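Local coordinates for protein caspase-1 subunit p19/18 (Spodoptera frugiperda, PDB 1M72) that probably cleaves target proteins as a cysteine endopeptidase of the apoptotic caspase cascade, working as a heterotetramer of large and small subunits, at residues N39-D44 with G53-S58. Residues are numbered along the deposited sequence; the frame is centred on the assembly and turned at random.
Sequences NHEHFD and GTNVDS
Asn39 and Thr54 reach for each other from opposite directions where strand 31-39, next to the edge strand 70-76 of the caspase sheet, ends and helix 54-67 begins, a worked example of polar side chains fastening a helix start to a strand end. Among the polar contacts, Asn39 ND2 donates weakly to Thr54 OG1, bent to 126° at the hydrogen; the modelled 2.5 Å between them is implausibly short, so that length deserves little trust. Asn39 carries its amide anti to the backbone N (chi1 -175°), which sends it out over the first helical turn. There its OD1 lies 2.8 Å from Asn55 ND2, the two amide planes turned 62° apart. The Thr54 hydroxyl also makes a weak bond with Arg51, whose guanidinium holds the His40 carbonyl.

Van der Waals contact is lighter. Ser58 CB, one turn on, lies 3.7 Å from Asn39 CG, while the Thr54 methyl CG2 lies 3.8 Å from Glu41 CB.

The charged end of Glu41 crosses Asn55 at about a right angle. Glu41 OE1 and Asn55 OD1, two acceptors, stand 3.0 Å apart without a hydrogen bond. A water serves the other carboxylate oxygen: it accepts from Gly53 N at 3.2 Å and weakly from Asn55 N, and donates weakly to Glu41 OE2. The carboxylate lies near the helix N-terminus, whose dipole would probably favour its negative charge.

The side chain of His40 lies about 7 Å from that of His108, probably catalytic as in related caspases, and Phe43 meets the His108 ring. The chemistry implies a mostly buried, polar joint that relies on several modest contacts, with water joining the acidic side chain to backbone N-H groups at the helix start.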
loop_
_atom_site.group_PDB
_atom_site.type_symbol
_atom_site.label_atom_id
_atom_site.label_comp_id
_atom_site.label_asym_id
_atom_site.label_seq_id
_atom_site.Cartn_x
_atom_site.Cartn_y
_atom_site.Cartn_z
ATOM N N ASN C 39 20.992 8.095 -4.980
ATOM C CA ASN C 39 21.398 7.169 -6.041
ATOM C C ASN C 39 22.685 6.469 -5.649
ATOM O O ASN C 39 23.709 7.144 -5.409
ATOM C CB ASN C 39 21.603 7.969 -7.319
ATOM C CG ASN C 39 21.897 7.104 -8.475
ATOM O OD1 ASN C 39 22.744 7.423 -9.288
ATOM N ND2 ASN C 39 21.205 5.988 -8.561
ATOM N N HIS C 40 22.637 5.133 -5.610
ATOM C CA HIS C 40 23.793 4.330 -5.189
ATOM C C HIS C 40 24.290 3.429 -6.258
ATOM O O HIS C 40 23.616 2.468 -6.589
ATOM C CB HIS C 40 23.444 3.453 -3.994
ATOM C CG HIS C 40 23.192 4.228 -2.750
ATOM N ND1 HIS C 40 24.212 4.673 -1.936
ATOM C CD2 HIS C 40 22.043 4.725 -2.231
ATOM C CE1 HIS C 40 23.705 5.415 -0.970
ATOM N NE2 HIS C 40 22.393 5.462 -1.125
ATOM N N GLU C 41 25.482 3.710 -6.777
ATOM C CA GLU C 41 26.034 2.868 -7.851
ATOM C C GLU C 41 27.145 1.904 -7.416
ATOM O O GLU C 41 27.277 0.804 -7.947
ATOM C CB GLU C 41 26.551 3.746 -9.010
ATOM C CG GLU C 41 26.870 2.965 -10.327
ATOM C CD GLU C 41 27.312 3.880 -11.486
ATOM O OE1 GLU C 41 27.806 5.018 -11.224
ATOM O OE2 GLU C 41 27.173 3.455 -12.656
ATOM N N HIS C 42 27.910 2.314 -6.421
ATOM C CA HIS C 42 29.033 1.516 -5.986
ATOM C C HIS C 42 28.998 1.379 -4.473
ATOM O O HIS C 42 28.514 2.260 -3.776
ATOM C CB HIS C 42 30.303 2.212 -6.485
ATOM C CG HIS C 42 30.269 2.517 -7.953
ATOM N ND1 HIS C 42 30.310 3.809 -8.453
ATOM C CD2 HIS C 42 30.208 1.694 -9.037
ATOM C CE1 HIS C 42 30.285 3.762 -9.780
ATOM N NE2 HIS C 42 30.224 2.492 -10.161
ATOM N N PHE C 43 29.523 0.270 -3.972
ATOM C CA PHE C 43 29.503 -0.019 -2.546
ATOM C C PHE C 43 30.841 -0.451 -1.951
ATOM O O PHE C 43 31.598 -1.159 -2.605
ATOM C CB PHE C 43 28.473 -1.127 -2.283
ATOM C CG PHE C 43 27.094 -0.802 -2.816
ATOM C CD1 PHE C 43 26.801 -0.955 -4.176
ATOM C CD2 PHE C 43 26.123 -0.235 -1.972
ATOM C CE1 PHE C 43 25.565 -0.533 -4.698
ATOM C CE2 PHE C 43 24.893 0.181 -2.478
ATOM C CZ PHE C 43 24.606 0.040 -3.850
ATOM N N ASP C 44 31.102 -0.042 -0.704
ATOM C CA ASP C 44 32.317 -0.422 0.010
ATOM C C ASP C 44 32.065 -1.726 0.758
ATOM O O ASP C 44 32.751 -2.024 1.719
ATOM C CB ASP C 44 32.760 0.651 1.019
ATOM C CG ASP C 44 33.082 1.992 0.358
ATOM O OD1 ASP C 44 33.441 2.007 -0.840
ATOM O OD2 ASP C 44 32.988 3.027 1.052
ATOM N N GLY C 53 23.515 1.111 -14.586
ATOM C CA GLY C 53 22.169 1.437 -15.056
ATOM C C GLY C 53 21.374 2.394 -14.142
ATOM O O GLY C 53 20.447 3.083 -14.598
ATOM N N THR C 54 21.737 2.435 -12.856
ATOM C CA THR C 54 21.051 3.297 -11.882
ATOM C C THR C 54 21.203 4.781 -12.240
ATOM O O THR C 54 20.351 5.572 -11.878
ATOM C CB THR C 54 21.576 3.035 -10.411
ATOM O OG1 THR C 54 20.736 3.703 -9.474
ATOM C CG2 THR C 54 22.983 3.532 -10.218
ATOM N N ASN C 55 22.274 5.151 -12.955
ATOM C CA ASN C 55 22.463 6.545 -13.335
ATOM C C ASN C 55 21.442 6.911 -14.418
ATOM O O ASN C 55 21.039 8.078 -14.546
ATOM C CB ASN C 55 23.911 6.827 -13.805
ATOM C CG ASN C 55 24.929 6.790 -12.648
ATOM O OD1 ASN C 55 26.143 6.893 -12.863
ATOM N ND2 ASN C 55 24.441 6.635 -11.429
ATOM N N VAL C 56 21.025 5.927 -15.205
ATOM C CA VAL C 56 19.994 6.194 -16.184
ATOM C C VAL C 56 18.679 6.495 -15.375
ATOM O O VAL C 56 17.955 7.464 -15.705
ATOM C CB VAL C 56 19.795 4.974 -17.120
ATOM C CG1 VAL C 56 18.571 5.194 -18.031
ATOM C CG2 VAL C 56 21.045 4.772 -17.991
ATOM N N ASP C 57 18.384 5.714 -14.315
ATOM C CA ASP C 57 17.175 5.956 -13.506
ATOM C C ASP C 57 17.241 7.340 -12.862
ATOM O O ASP C 57 16.295 8.120 -12.915
ATOM C CB ASP C 57 17.009 4.943 -12.359
ATOM C CG ASP C 57 16.568 3.579 -12.831
ATOM O OD1 ASP C 57 16.255 3.400 -14.035
ATOM O OD2 ASP C 57 16.534 2.672 -11.977
ATOM N N SER C 58 18.386 7.638 -12.265
ATOM C CA SER C 58 18.582 8.904 -11.597
ATOM C C SER C 58 18.364 10.094 -12.527
ATOM O O SER C 58 17.663 11.038 -12.155
ATOM C CB SER C 58 19.980 8.957 -11.002
ATOM O OG SER C 58 20.058 9.977 -10.017
HETATM O O HOH W 1 24.738 4.017 -15.053
#